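Local coordinates for protein putative efflux transporter (PDB 4L8J) that probably works as the HlyD-family periplasmic adaptor (membrane-fusion) subunit of an efflux pump, bridging an inner-membrane transporter and an outer-membrane channel, at residues A[15-20]-A[254-259]; A[20-25]-A[242-247]; A[163-168]-A[219-224]; A[169-174]-A[215-220]; A[185-190]-A[197-202]. One frame throughout, in Å; residues are numbered along the deposited sequence. Where two conformers were deposited one is given.

Interactions 2 to 5 belong to one closed six-stranded antiparallel barrel, whose order is 20-29, 166-171, 215-221, 198-205, 185-190 and 238-246. Interactions 3 and 4 are successive parts of one strand pair and share Ile219 and Ile220. Interaction 5 is joined to interaction 3 by the Arg201 N to Ile220 O bond (2.7 Å) and to interaction 2 by Arg242 N to Lys187 O (2.8 Å). Interaction 1 lies outside the barrel but shares Val20 with interaction 2, their centres about 13 Å apart; its centre is about 30 Å from that of interaction 3. A PEG, probably from the crystallisation liquor, is hydrogen-bonded to Asp24 N, its nearest atom about 4 Å from the Asp24 side chain.

Interaction 1: residues A[15-20]-A[254-259]; sequences VSSQSV and KLMNVP
Val15 lays its CG1 methyl across selenomethionine Met256 at about a right angle, 3.6 Å from Met256 CB. Its other methyl, CG2, runs alongside Val258 CG1 and points the same way. With CG1 trans to the backbone N (chi1 176°), each branch of Val15 gets its own partner on the opposite strand. Ser16 is held twice by Asn257. Its carbonyl O takes Asn257 N at 2.7 Å in a nearly straight bond (171°), and its hydroxyl takes the carboxamide, ND2 lying 3.1 Å from OG. The hydroxyl sits in the amide plane, which favours this rotation of the carboxamide. Met256 CA-H also leans on Ser16 O. Ser17 and Met256 then form a non-hydrogen-bonded antiparallel pair, the selenium lying 4.1 Å from Ser17 CA. A type I turn begins at Ser17, and Gln18 gives its backbone N to Leu255 O at 2.9 Å. The extended Gln18 side chain runs beside that of Leu255, and a water joins Gln18 OE1 (2.7 Å) to Leu255 N. Further round the turn, a second water links Ser19 OG with Lys254 NZ, while Ser19 OG is also bonded to Asp246. The strand pair 8-17 and 256-259 is separate from the barrel sheet, which strand 20-29 enters directly after the turn. On its far side, residues 256-259 form an antiparallel ladder with a strand of the second subunit, so the two-stranded sheet continues across the dimer interface, where Lys305 and Leu304 of that subunit cover Val15 and Val258.

Interaction 2: residues A[20-25]-A[242-247]; sequences VILKDF and RLASDI
Val20 to Asp24 pair with Asp246 to Arg242 in regular antiparallel register, the strand axes 163° apart. Ile21-Ser245 and Lys23-Leu243 are the hydrogen-bonded pairs, each closed by two backbone bonds. On the face of Ile21 and Leu243, Ile21 CG1 meets Ile247 CD1 at 4.0 Å, and Leu243 CB reaches the edge of the Phe25 ring, 3.9 Å from CE2. Leu178 of helix 176-180 packs on this face, and its carbonyl O is bonded to Ser245 OG. On the other face Leu22 drops CD2 onto Ala244 CB at 3.6 Å, and its CB lies over one face of the Arg242 guanidinium. Arg242 is bent at chi2 and chi3, which brings its guanidinium back to grip Asp24 side-on. NH2 meets the syn lone pair of OD2 at 2.9 Å, close to the guanidinium plane. NE approaches OD1 at 2.7 Å from above the carboxylate, the two planes being 41° apart. Asn240 ND2 also donates to OD1, so three donors hold this carboxylate, an arrangement that would favour its ionised form. The seam carries its ion pair on the face of Leu22 and Ala244, whereas the helix side is largely hydrocarbon, its polar members being Ser245 and Lys23, whose NZ bonds Tyr175 OH.

Interaction 3: residues A[163-168]-A[219-224]; sequences RKLRIK and IIIDDA
Ile167 fills the middle of this contact between two neighbouring strands of the six-stranded antiparallel barrel. Its CB lies 3.7 Å from Ile219 CG1, and its CD1 reaches Ile221 CD1 at 3.8 Å. Ile219 holds CG1 between its backbone N and carbonyl carbon (chi1 60°), turning that branch onto Ile167. Leu165 and Ile221 extend the layer side by side, CD2 to CG1 at 3.8 Å. Val188 touches all three isoleucines and Ile241 touches Ile167 and Ile219, which places this face inside the barrel. Between the layers runs the backbone ladder: Ile167 N to Ile219 O and Ile219 N to Ile167 O are both 2.9 Å. Ile221 N adds a third bond, to Leu165 O. The outer face is mixed. Ile220 lies beside the methylene part of Arg166, CG1 to CG at 3.9 Å, while Lys164 places CD against Ile220 CD1. Arg166 stretches on from there to a salt bridge with Glu203 of strand 198-205, so its methylenes run alongside Ile220 while its charge is met by the next strand. Where the strands part, a water replaces the direct bond, accepting from Leu165 N at 2.9 Å and donating to Ile221 O at 2.8 Å.

Interaction 4: residues A[169-174]-A[215-220]; sequences FTVPDD and IPVTII
Phe169 to Val171 run antiparallel to Val217 to Ile215, the strand axes 136° apart, with two hydrogen-bonded pairs around the Thr170-Pro216 pair. Phe169 and Val217 exchange bonds, the shorter being Val217 N to Phe169 O at 2.8 Å. Val171 and Ile215 do the same, although Val171 N stands 40° above the plane of the Ile215 carbonyl. Opposite Thr170, in a non-hydrogen-bonded pair, Pro216 costs no bond to this strand. A chi1 of 60° tucks the Phe169 ring back over the strand, toward Val217. Val217 CB lies over one ring face in a CH-pi contact, 3.9 Å from the centroid, and its CG1 approaches CZ at 3.5 Å. At the ring edge sits Ile219 CG2, 3.8 Å from CE1. These residues face the interior of the barrel, where Phe186 of strand 185-190 covers both Phe169 and Ile219. Val171 CG2 and Val217 CG2 continue this layer at 3.8 Å, beneath Leu179 of helix 176-180. Ile215 sends CD1 past the end of strand 166-171, 3.9 Å from Asp173 CA, and packs on Leu176 and Leu179. Asp173 turns its carboxylate back to Gly214, whose N donates to OD2, just before strand 215-221 begins.

Interaction 5: residues A[185-190]-A[197-202]; sequences TFKVEF and VFNARL
Val188 and Phe198 form the tight part of this contact, exchanging two short backbone bonds. Val188 N meets Phe198 O at 2.7 Å and almost straight (175°), and Phe198 N returns the bond to Val188 O at 2.8 Å. Below this pair the side chains are buried. Val188 CG2 rests 4.0 Å from Ala200 CB, and the Phe190 ring brings its edge to Phe198, CE2 lying 3.9 Å from Phe198 CD2, the two side chains at about a right angle. Val188 CG1 also lies over the centre of the Phe190 face, so that ring is held on its face as well as at its edge. Phe198 is further fixed by edge-to-face contacts with Tyr231 and Phe226. The two strands are the arms of a beta hairpin within the six-stranded barrel. Ile219 reaches both Val188 and Ala200 from strand 215-221, and Cys239 of strand 238-246 touches Val188 and Phe190. Toward the Phe186 end the ladder slackens. Ala200 N still bonds Phe186 O, but at 145°, and on the return side a water comes between the strands, accepting from Phe186 N (3.0 Å) and lying doubtfully close to Ala200 O. Beyond it, Phe186 CE1 meets Leu202 CB at 3.9 Å, Leu202 being an exposed residue. The outer face is more open. Here Val197 CG1 crosses the base of Lys187 at 3.6 Å from CB, and in the conformer described Lys187 curls its NZ to Asn199 OD1 in the amide plane. That bond is tentative, since Lys187 has a second conformer; Asn199 ND2, for its part, donates to Asp222 O.

Interaction 1: residues A[15-20]-A[254-259]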
# COMPACT_ATOMS: atom_id res chain seq x y z
N VAL A 15 -5.03 12.88 -16.63
CA VAL A 15 -5.20 11.51 -16.08
C VAL A 15 -3.91 10.73 -16.45
O VAL A 15 -3.48 10.79 -17.61
CB VAL A 15 -6.48 10.84 -16.63
CG1 VAL A 15 -6.61 9.39 -16.15
CG2 VAL A 15 -7.74 11.63 -16.26
N SER A 16 -3.29 10.06 -15.48
CA SER A 16 -2.06 9.31 -15.73
C SER A 16 -2.24 7.83 -15.35
O SER A 16 -3.00 7.49 -14.44
CB SER A 16 -0.87 9.94 -15.00
OG SER A 16 -0.99 9.86 -13.58
N SER A 17 -1.58 6.95 -16.11
CA SER A 17 -1.60 5.52 -15.85
C SER A 17 -0.75 5.28 -14.60
O SER A 17 0.33 5.85 -14.49
CB SER A 17 -1.04 4.77 -17.06
OG SER A 17 -1.10 3.38 -16.82
N GLN A 18 -1.25 4.50 -13.65
CA GLN A 18 -0.54 4.27 -12.38
C GLN A 18 0.96 3.93 -12.53
O GLN A 18 1.79 4.53 -11.85
CB GLN A 18 -1.24 3.14 -11.60
CG GLN A 18 -0.51 2.73 -10.33
CD GLN A 18 -1.10 1.48 -9.74
OE1 GLN A 18 -1.59 0.58 -10.45
NE2 GLN A 18 -1.09 1.42 -8.43
N SER A 19 1.29 2.97 -13.40
CA SER A 19 2.65 2.45 -13.46
C SER A 19 3.53 3.03 -14.58
O SER A 19 4.65 2.53 -14.77
CB SER A 19 2.62 0.93 -13.60
OG SER A 19 2.01 0.57 -14.83
N VAL A 20 3.02 3.99 -15.35
CA VAL A 20 3.80 4.62 -16.43
C VAL A 20 4.56 5.80 -15.82
O VAL A 20 3.95 6.73 -15.30
CB VAL A 20 2.92 5.02 -17.65
CG1 VAL A 20 3.71 5.85 -18.68
CG2 VAL A 20 2.33 3.79 -18.33
N LYS A 254 -5.61 -2.08 -15.40
CA LYS A 254 -4.91 -0.79 -15.36
C LYS A 254 -5.70 0.25 -14.54
O LYS A 254 -6.90 0.41 -14.74
CB LYS A 254 -4.67 -0.26 -16.78
CG LYS A 254 -4.06 -1.27 -17.76
CD LYS A 254 -2.66 -1.72 -17.40
CE LYS A 254 -2.15 -2.76 -18.39
NZ LYS A 254 -0.81 -3.28 -18.00
N LEU A 255 -5.01 0.88 -13.58
CA LEU A 255 -5.56 1.91 -12.72
C LEU A 255 -5.04 3.28 -13.15
O LEU A 255 -3.88 3.38 -13.54
CB LEU A 255 -5.24 1.65 -11.24
CG LEU A 255 -5.68 0.29 -10.65
CD1 LEU A 255 -5.40 0.26 -9.20
CD2 LEU A 255 -7.16 0.02 -10.88
N MSE A 256 -5.90 4.32 -13.05
CA MSE A 256 -5.58 5.71 -13.40
C MSE A 256 -5.44 6.53 -12.15
O MSE A 256 -6.16 6.28 -11.17
CB MSE A 256 -6.68 6.35 -14.29
CG MSE A 256 -7.02 5.58 -15.56
SE MSE A 256 -5.54 5.67 -16.82
CE MSE A 256 -5.35 3.68 -17.14
N ASN A 257 -4.52 7.51 -12.16
CA ASN A 257 -4.37 8.46 -11.07
C ASN A 257 -5.17 9.71 -11.35
O ASN A 257 -5.04 10.30 -12.44
CB ASN A 257 -2.92 8.93 -10.90
CG ASN A 257 -1.92 7.91 -10.48
OD1 ASN A 257 -2.09 7.24 -9.46
ND2 ASN A 257 -0.77 7.90 -11.17
N VAL A 258 -5.89 10.17 -10.32
CA VAL A 258 -6.52 11.49 -10.32
C VAL A 258 -6.38 12.08 -8.92
O VAL A 258 -6.55 11.32 -7.96
CB VAL A 258 -8.00 11.57 -10.80
CG1 VAL A 258 -8.17 11.11 -12.24
CG2 VAL A 258 -8.97 10.85 -9.87
N PRO A 259 -6.19 13.40 -8.75
CA PRO A 259 -6.20 13.97 -7.38
C PRO A 259 -7.56 13.74 -6.71
O PRO A 259 -8.60 13.67 -7.38
CB PRO A 259 -5.97 15.47 -7.62
CG PRO A 259 -5.17 15.51 -8.92
CD PRO A 259 -5.91 14.45 -9.75
O HOH W 1 -2.32 0.01 -13.01
O HOH W 2 0.62 -1.37 -16.59

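Interaction 2: residues A[20-25]-A[242-247]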
# COMPACT_ATOMS: atom_id res chain seq x y z
N VAL A 20 3.02 3.99 -15.35
CA VAL A 20 3.80 4.62 -16.43
C VAL A 20 4.56 5.80 -15.82
O VAL A 20 3.95 6.73 -15.30
CB VAL A 20 2.92 5.02 -17.65
CG1 VAL A 20 3.71 5.85 -18.68
CG2 VAL A 20 2.33 3.79 -18.33
N ILE A 21 5.89 5.73 -15.83
CA ILE A 21 6.75 6.80 -15.33
C ILE A 21 7.13 7.71 -16.48
O ILE A 21 7.55 7.24 -17.53
CB ILE A 21 8.00 6.24 -14.60
CG1 ILE A 21 7.65 5.18 -13.53
CG2 ILE A 21 8.91 7.40 -14.05
CD1 ILE A 21 6.74 5.64 -12.36
N LEU A 22 6.98 9.02 -16.29
CA LEU A 22 7.32 10.02 -17.30
C LEU A 22 8.45 10.90 -16.79
O LEU A 22 8.42 11.30 -15.63
CB LEU A 22 6.10 10.90 -17.63
CG LEU A 22 4.80 10.20 -18.04
CD1 LEU A 22 3.67 11.23 -18.12
CD2 LEU A 22 4.94 9.51 -19.38
N LYS A 23 9.47 11.15 -17.63
CA LYS A 23 10.58 12.04 -17.30
C LYS A 23 10.89 12.90 -18.48
O LYS A 23 10.87 12.41 -19.61
CB LYS A 23 11.87 11.27 -16.88
CG LYS A 23 11.71 10.40 -15.63
CD LYS A 23 11.64 11.22 -14.33
CE LYS A 23 11.36 10.31 -13.15
NZ LYS A 23 11.14 11.07 -11.90
N ASP A 24 11.23 14.16 -18.21
CA ASP A 24 11.61 15.12 -19.23
C ASP A 24 13.08 15.44 -19.09
O ASP A 24 13.57 15.65 -17.98
CB ASP A 24 10.75 16.37 -19.16
CG ASP A 24 9.30 16.15 -19.55
OD1 ASP A 24 9.06 15.66 -20.67
OD2 ASP A 24 8.43 16.47 -18.75
N PHE A 25 13.78 15.44 -20.21
CA PHE A 25 15.21 15.78 -20.29
C PHE A 25 15.42 16.79 -21.36
O PHE A 25 14.70 16.80 -22.35
CB PHE A 25 16.07 14.52 -20.60
CG PHE A 25 15.80 13.37 -19.65
CD1 PHE A 25 16.31 13.39 -18.35
CD2 PHE A 25 15.04 12.28 -20.05
CE1 PHE A 25 16.03 12.35 -17.47
CE2 PHE A 25 14.79 11.23 -19.17
CZ PHE A 25 15.30 11.26 -17.89
N ARG A 242 10.90 13.53 -23.84
CA ARG A 242 9.98 12.91 -22.88
C ARG A 242 10.20 11.40 -22.96
O ARG A 242 10.03 10.80 -24.02
CB ARG A 242 8.51 13.31 -23.20
CG ARG A 242 7.38 12.42 -22.63
CD ARG A 242 7.16 12.48 -21.14
NE ARG A 242 7.01 13.83 -20.58
CZ ARG A 242 5.86 14.45 -20.36
NH1 ARG A 242 4.71 13.89 -20.72
NH2 ARG A 242 5.84 15.65 -19.78
N LEU A 243 10.68 10.80 -21.86
CA LEU A 243 10.87 9.35 -21.73
C LEU A 243 9.65 8.79 -21.01
O LEU A 243 9.33 9.30 -19.94
CB LEU A 243 12.16 9.03 -20.93
CG LEU A 243 12.38 7.56 -20.47
CD1 LEU A 243 12.73 6.66 -21.62
CD2 LEU A 243 13.49 7.47 -19.41
N ALA A 244 8.95 7.77 -21.58
CA ALA A 244 7.78 7.10 -20.96
C ALA A 244 8.08 5.62 -20.81
O ALA A 244 8.41 4.93 -21.79
CB ALA A 244 6.51 7.29 -21.78
N SER A 245 8.06 5.16 -19.55
CA SER A 245 8.38 3.79 -19.23
C SER A 245 7.30 3.14 -18.37
O SER A 245 7.06 3.60 -17.25
CB SER A 245 9.72 3.72 -18.48
OG SER A 245 10.79 4.36 -19.15
N ASP A 246 6.71 2.04 -18.86
CA ASP A 246 5.77 1.29 -18.03
C ASP A 246 6.61 0.34 -17.17
O ASP A 246 7.16 -0.61 -17.70
CB ASP A 246 4.68 0.58 -18.84
CG ASP A 246 3.55 -0.01 -17.99
OD1 ASP A 246 3.75 -0.17 -16.77
OD2 ASP A 246 2.49 -0.33 -18.55
N ILE A 247 6.76 0.64 -15.88
CA ILE A 247 7.56 -0.19 -14.98
C ILE A 247 6.78 -1.39 -14.41
O ILE A 247 7.35 -2.17 -13.66
CB ILE A 247 8.24 0.62 -13.85
CG1 ILE A 247 7.20 1.28 -12.91
CG2 ILE A 247 9.26 1.63 -14.42
CD1 ILE A 247 7.88 1.72 -11.59

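Interaction 3: residues A[163-168]-A[219-224]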
# COMPACT_ATOMS: atom_id res chain seq x y z
N ARG A 163 20.57 12.08 -43.45
CA ARG A 163 19.81 10.84 -43.30
C ARG A 163 19.25 10.68 -41.87
O ARG A 163 18.13 10.19 -41.71
CB ARG A 163 20.68 9.61 -43.65
N LYS A 164 20.02 11.10 -40.84
CA LYS A 164 19.64 10.91 -39.45
C LYS A 164 19.66 12.19 -38.64
O LYS A 164 20.65 12.93 -38.63
CB LYS A 164 20.59 9.89 -38.79
CG LYS A 164 20.45 8.48 -39.32
CD LYS A 164 21.52 7.57 -38.73
CE LYS A 164 21.48 6.19 -39.33
NZ LYS A 164 22.69 5.40 -38.95
N LEU A 165 18.60 12.41 -37.87
CA LEU A 165 18.64 13.54 -36.97
C LEU A 165 18.88 12.99 -35.56
O LEU A 165 17.97 12.42 -34.95
CB LEU A 165 17.39 14.42 -37.04
CG LEU A 165 17.69 15.80 -36.46
CD1 LEU A 165 17.46 16.86 -37.44
CD2 LEU A 165 17.08 16.00 -35.12
N ARG A 166 20.12 13.11 -35.09
CA ARG A 166 20.59 12.63 -33.80
C ARG A 166 20.46 13.70 -32.74
O ARG A 166 20.77 14.87 -32.97
CB ARG A 166 22.05 12.18 -33.87
CG ARG A 166 22.25 10.82 -34.44
CD ARG A 166 23.73 10.50 -34.43
NE ARG A 166 23.98 9.21 -35.06
CZ ARG A 166 24.15 9.03 -36.37
NH1 ARG A 166 24.13 10.06 -37.20
NH2 ARG A 166 24.37 7.81 -36.85
N ILE A 167 19.99 13.27 -31.56
CA ILE A 167 19.79 14.10 -30.39
C ILE A 167 20.52 13.44 -29.25
O ILE A 167 20.31 12.24 -29.00
CB ILE A 167 18.28 14.30 -30.10
CG1 ILE A 167 17.63 15.21 -31.16
CG2 ILE A 167 18.03 14.82 -28.65
CD1 ILE A 167 16.24 15.00 -31.34
N LYS A 168 21.36 14.21 -28.55
CA LYS A 168 22.09 13.73 -27.39
C LYS A 168 21.56 14.38 -26.12
O LYS A 168 21.16 15.54 -26.13
CB LYS A 168 23.62 13.95 -27.57
CG LYS A 168 24.52 13.69 -26.33
CD LYS A 168 24.59 12.21 -25.84
N ILE A 219 19.48 9.46 -29.43
CA ILE A 219 18.23 9.05 -30.02
C ILE A 219 18.18 9.60 -31.45
O ILE A 219 18.92 10.53 -31.77
CB ILE A 219 16.99 9.46 -29.18
CG1 ILE A 219 16.90 11.01 -29.00
CG2 ILE A 219 16.94 8.72 -27.83
CD1 ILE A 219 15.53 11.50 -28.40
N ILE A 220 17.34 9.00 -32.32
CA ILE A 220 17.16 9.44 -33.71
C ILE A 220 15.67 9.66 -33.97
O ILE A 220 14.84 8.84 -33.56
CB ILE A 220 17.80 8.46 -34.72
CG1 ILE A 220 19.30 8.33 -34.49
CG2 ILE A 220 17.53 8.90 -36.19
CD1 ILE A 220 19.89 7.08 -35.09
N ILE A 221 15.34 10.77 -34.63
CA ILE A 221 13.95 11.06 -35.00
C ILE A 221 13.49 9.98 -35.99
O ILE A 221 14.19 9.66 -36.96
CB ILE A 221 13.80 12.50 -35.57
CG1 ILE A 221 14.22 13.57 -34.51
CG2 ILE A 221 12.37 12.74 -36.09
CD1 ILE A 221 13.25 13.77 -33.33
N ASP A 222 12.34 9.37 -35.66
CA ASP A 222 11.74 8.28 -36.41
C ASP A 222 10.25 8.54 -36.46
O ASP A 222 9.47 7.97 -35.68
CB ASP A 222 12.08 6.95 -35.73
CG ASP A 222 11.76 5.73 -36.57
OD1 ASP A 222 11.25 5.90 -37.70
OD2 ASP A 222 12.06 4.60 -36.11
N ASP A 223 9.87 9.49 -37.31
CA ASP A 223 8.50 9.95 -37.42
C ASP A 223 8.25 10.47 -38.83
O ASP A 223 8.98 11.34 -39.31
CB ASP A 223 8.24 11.06 -36.37
CG ASP A 223 6.78 11.33 -36.09
OD1 ASP A 223 6.00 11.47 -37.06
OD2 ASP A 223 6.42 11.46 -34.90
N ALA A 224 7.20 9.94 -39.49
CA ALA A 224 6.81 10.33 -40.86
C ALA A 224 6.51 11.84 -40.96
O ALA A 224 6.85 12.45 -41.98
CB ALA A 224 5.60 9.52 -41.30
O HOH W 3 16.13 11.01 -38.45

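Interaction 4: residues A[169-174]-A[215-220]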
# COMPACT_ATOMS: atom_id res chain seq x y z
N PHE A 169 21.49 13.62 -25.05
CA PHE A 169 21.10 14.09 -23.72
C PHE A 169 21.71 13.16 -22.72
O PHE A 169 22.20 12.09 -23.09
CB PHE A 169 19.57 14.20 -23.54
CG PHE A 169 18.81 12.91 -23.72
CD1 PHE A 169 18.62 12.36 -24.99
CD2 PHE A 169 18.26 12.26 -22.62
CE1 PHE A 169 17.90 11.18 -25.15
CE2 PHE A 169 17.51 11.09 -22.80
CZ PHE A 169 17.36 10.54 -24.05
N THR A 170 21.76 13.58 -21.46
CA THR A 170 22.32 12.75 -20.40
C THR A 170 21.25 12.49 -19.37
O THR A 170 20.57 13.39 -18.90
CB THR A 170 23.61 13.36 -19.79
OG1 THR A 170 24.56 13.55 -20.82
CG2 THR A 170 24.23 12.47 -18.75
N VAL A 171 21.15 11.27 -19.00
CA VAL A 171 20.17 10.87 -18.02
C VAL A 171 20.88 10.64 -16.66
O VAL A 171 21.87 9.91 -16.61
CB VAL A 171 19.46 9.60 -18.55
CG1 VAL A 171 18.63 8.90 -17.47
CG2 VAL A 171 18.56 9.97 -19.73
N PRO A 172 20.34 11.19 -15.56
CA PRO A 172 20.88 10.85 -14.24
C PRO A 172 21.00 9.32 -14.04
O PRO A 172 20.11 8.56 -14.44
CB PRO A 172 19.86 11.45 -13.27
CG PRO A 172 19.26 12.59 -14.01
CD PRO A 172 19.15 12.06 -15.43
N ASP A 173 22.11 8.87 -13.45
CA ASP A 173 22.41 7.46 -13.20
C ASP A 173 21.28 6.71 -12.49
O ASP A 173 21.09 5.53 -12.76
CB ASP A 173 23.69 7.32 -12.38
CG ASP A 173 24.91 7.77 -13.13
OD1 ASP A 173 25.38 7.02 -14.00
OD2 ASP A 173 25.38 8.91 -12.87
N ASP A 174 20.56 7.37 -11.57
CA ASP A 174 19.48 6.73 -10.83
C ASP A 174 18.28 6.36 -11.72
O ASP A 174 17.43 5.60 -11.27
CB ASP A 174 19.00 7.63 -9.67
CG ASP A 174 19.90 7.57 -8.42
OD1 ASP A 174 20.94 6.87 -8.46
OD2 ASP A 174 19.56 8.25 -7.43
N ILE A 215 24.17 9.13 -17.71
CA ILE A 215 24.09 8.20 -18.84
C ILE A 215 23.92 8.98 -20.13
O ILE A 215 22.81 9.45 -20.40
CB ILE A 215 22.94 7.15 -18.65
CG1 ILE A 215 23.05 6.44 -17.28
CG2 ILE A 215 22.90 6.11 -19.82
CD1 ILE A 215 21.71 5.98 -16.76
N PRO A 216 24.98 9.14 -20.95
CA PRO A 216 24.81 9.81 -22.26
C PRO A 216 23.98 8.90 -23.18
O PRO A 216 24.25 7.68 -23.30
CB PRO A 216 26.25 10.02 -22.78
CG PRO A 216 27.19 9.48 -21.70
CD PRO A 216 26.37 8.66 -20.74
N VAL A 217 22.92 9.47 -23.74
CA VAL A 217 21.97 8.78 -24.60
C VAL A 217 21.95 9.46 -25.96
O VAL A 217 21.90 10.68 -26.03
CB VAL A 217 20.53 8.76 -23.99
CG1 VAL A 217 19.57 7.94 -24.87
CG2 VAL A 217 20.50 8.22 -22.55
N THR A 218 21.87 8.67 -27.03
CA THR A 218 21.66 9.19 -28.38
C THR A 218 20.36 8.60 -28.90
O THR A 218 20.14 7.40 -28.80
CB THR A 218 22.85 8.92 -29.32
OG1 THR A 218 24.01 9.49 -28.72
CG2 THR A 218 22.67 9.60 -30.67
N ILE A 219 19.48 9.46 -29.43
CA ILE A 219 18.23 9.05 -30.02
C ILE A 219 18.18 9.60 -31.45
O ILE A 219 18.92 10.53 -31.77
CB ILE A 219 16.99 9.46 -29.18
CG1 ILE A 219 16.90 11.01 -29.00
CG2 ILE A 219 16.94 8.72 -27.83
CD1 ILE A 219 15.53 11.50 -28.40
N ILE A 220 17.34 9.00 -32.32
CA ILE A 220 17.16 9.44 -33.71
C ILE A 220 15.67 9.66 -33.97
O ILE A 220 14.84 8.84 -33.56
CB ILE A 220 17.80 8.46 -34.72
CG1 ILE A 220 19.30 8.33 -34.49
CG2 ILE A 220 17.53 8.90 -36.19
CD1 ILE A 220 19.89 7.08 -35.09

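Interaction 5: residues A[185-190]-A[197-202]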
# COMPACT_ATOMS: atom_id res chain seq x y z
N THR A 185 9.59 4.59 -24.39
CA THR A 185 9.45 5.42 -25.60
C THR A 185 10.11 6.80 -25.40
O THR A 185 10.29 7.23 -24.27
CB THR A 185 7.97 5.59 -26.01
OG1 THR A 185 7.27 6.31 -25.00
CG2 THR A 185 7.27 4.24 -26.30
N PHE A 186 10.48 7.46 -26.50
CA PHE A 186 11.09 8.79 -26.52
C PHE A 186 10.31 9.66 -27.46
O PHE A 186 10.11 9.28 -28.62
CB PHE A 186 12.57 8.75 -26.96
CG PHE A 186 13.46 7.78 -26.22
CD1 PHE A 186 13.52 6.45 -26.59
CD2 PHE A 186 14.22 8.21 -25.14
CE1 PHE A 186 14.34 5.55 -25.91
CE2 PHE A 186 15.06 7.31 -24.46
CZ PHE A 186 15.11 6.00 -24.84
N LYS A 187 9.85 10.81 -26.97
CA LYS A 187 9.11 11.79 -27.76
C LYS A 187 9.85 13.12 -27.66
O LYS A 187 10.16 13.56 -26.54
CB LYS A 187 7.64 11.92 -27.31
CG LYS A 187 6.84 10.61 -27.31
CD LYS A 187 6.24 10.25 -28.67
CE LYS A 187 5.53 8.92 -28.65
NZ LYS A 187 6.47 7.79 -28.86
N VAL A 188 10.16 13.73 -28.81
CA VAL A 188 10.91 14.99 -28.88
C VAL A 188 10.03 16.17 -29.26
O VAL A 188 9.28 16.12 -30.23
CB VAL A 188 12.09 14.88 -29.88
CG1 VAL A 188 12.84 16.21 -30.04
CG2 VAL A 188 13.04 13.78 -29.45
N GLU A 189 10.22 17.24 -28.53
CA GLU A 189 9.61 18.53 -28.82
C GLU A 189 10.76 19.55 -28.94
O GLU A 189 11.46 19.77 -27.96
CB GLU A 189 8.58 18.90 -27.74
CG GLU A 189 7.75 20.12 -28.16
CD GLU A 189 6.84 20.70 -27.09
OE1 GLU A 189 7.04 20.39 -25.89
OE2 GLU A 189 5.94 21.48 -27.45
N PHE A 190 10.99 20.11 -30.16
CA PHE A 190 12.06 21.10 -30.37
C PHE A 190 11.62 22.46 -29.84
O PHE A 190 10.46 22.86 -30.05
CB PHE A 190 12.46 21.20 -31.86
CG PHE A 190 13.02 19.92 -32.42
CD1 PHE A 190 14.36 19.59 -32.25
CD2 PHE A 190 12.20 19.03 -33.12
CE1 PHE A 190 14.87 18.41 -32.77
CE2 PHE A 190 12.72 17.84 -33.62
CZ PHE A 190 14.05 17.54 -33.45
N VAL A 197 5.16 17.26 -31.41
CA VAL A 197 5.93 16.20 -30.79
C VAL A 197 6.25 15.14 -31.83
O VAL A 197 5.38 14.74 -32.61
CB VAL A 197 5.09 15.67 -29.59
CG1 VAL A 197 5.61 14.34 -29.06
CG2 VAL A 197 5.00 16.70 -28.48
N PHE A 198 7.52 14.70 -31.86
CA PHE A 198 7.98 13.69 -32.79
C PHE A 198 8.47 12.44 -32.07
O PHE A 198 9.22 12.54 -31.10
CB PHE A 198 9.11 14.24 -33.68
CG PHE A 198 8.73 15.45 -34.49
CD1 PHE A 198 8.12 15.32 -35.73
CD2 PHE A 198 9.02 16.73 -34.03
CE1 PHE A 198 7.79 16.45 -36.49
CE2 PHE A 198 8.66 17.86 -34.76
CZ PHE A 198 8.06 17.71 -36.00
N ASN A 199 8.11 11.26 -32.59
CA ASN A 199 8.61 10.01 -32.08
C ASN A 199 10.09 9.89 -32.41
O ASN A 199 10.56 10.36 -33.46
CB ASN A 199 7.82 8.82 -32.67
CG ASN A 199 8.29 7.47 -32.16
OD1 ASN A 199 8.05 7.10 -31.00
ND2 ASN A 199 9.04 6.76 -32.99
N ALA A 200 10.83 9.28 -31.51
CA ALA A 200 12.25 9.08 -31.71
C ALA A 200 12.58 7.69 -31.28
O ALA A 200 11.87 7.13 -30.44
CB ALA A 200 13.04 10.10 -30.89
N ARG A 201 13.64 7.11 -31.83
CA ARG A 201 14.04 5.79 -31.42
C ARG A 201 15.41 5.83 -30.77
O ARG A 201 16.24 6.67 -31.11
CB ARG A 201 14.01 4.78 -32.60
CG ARG A 201 14.98 5.11 -33.73
CD ARG A 201 15.16 3.94 -34.68
NE ARG A 201 16.49 3.97 -35.29
CZ ARG A 201 16.80 4.68 -36.37
NH1 ARG A 201 15.87 5.38 -36.99
NH2 ARG A 201 18.04 4.69 -36.83
N LEU A 202 15.68 4.86 -29.90
CA LEU A 202 16.98 4.74 -29.27
C LEU A 202 18.05 4.38 -30.27
O LEU A 202 17.89 3.41 -31.01
CB LEU A 202 16.94 3.66 -28.17
CG LEU A 202 18.24 3.43 -27.42
CD1 LEU A 202 18.70 4.72 -26.66
CD2 LEU A 202 18.10 2.28 -26.46
O HOH W 4 10.45 5.74 -29.00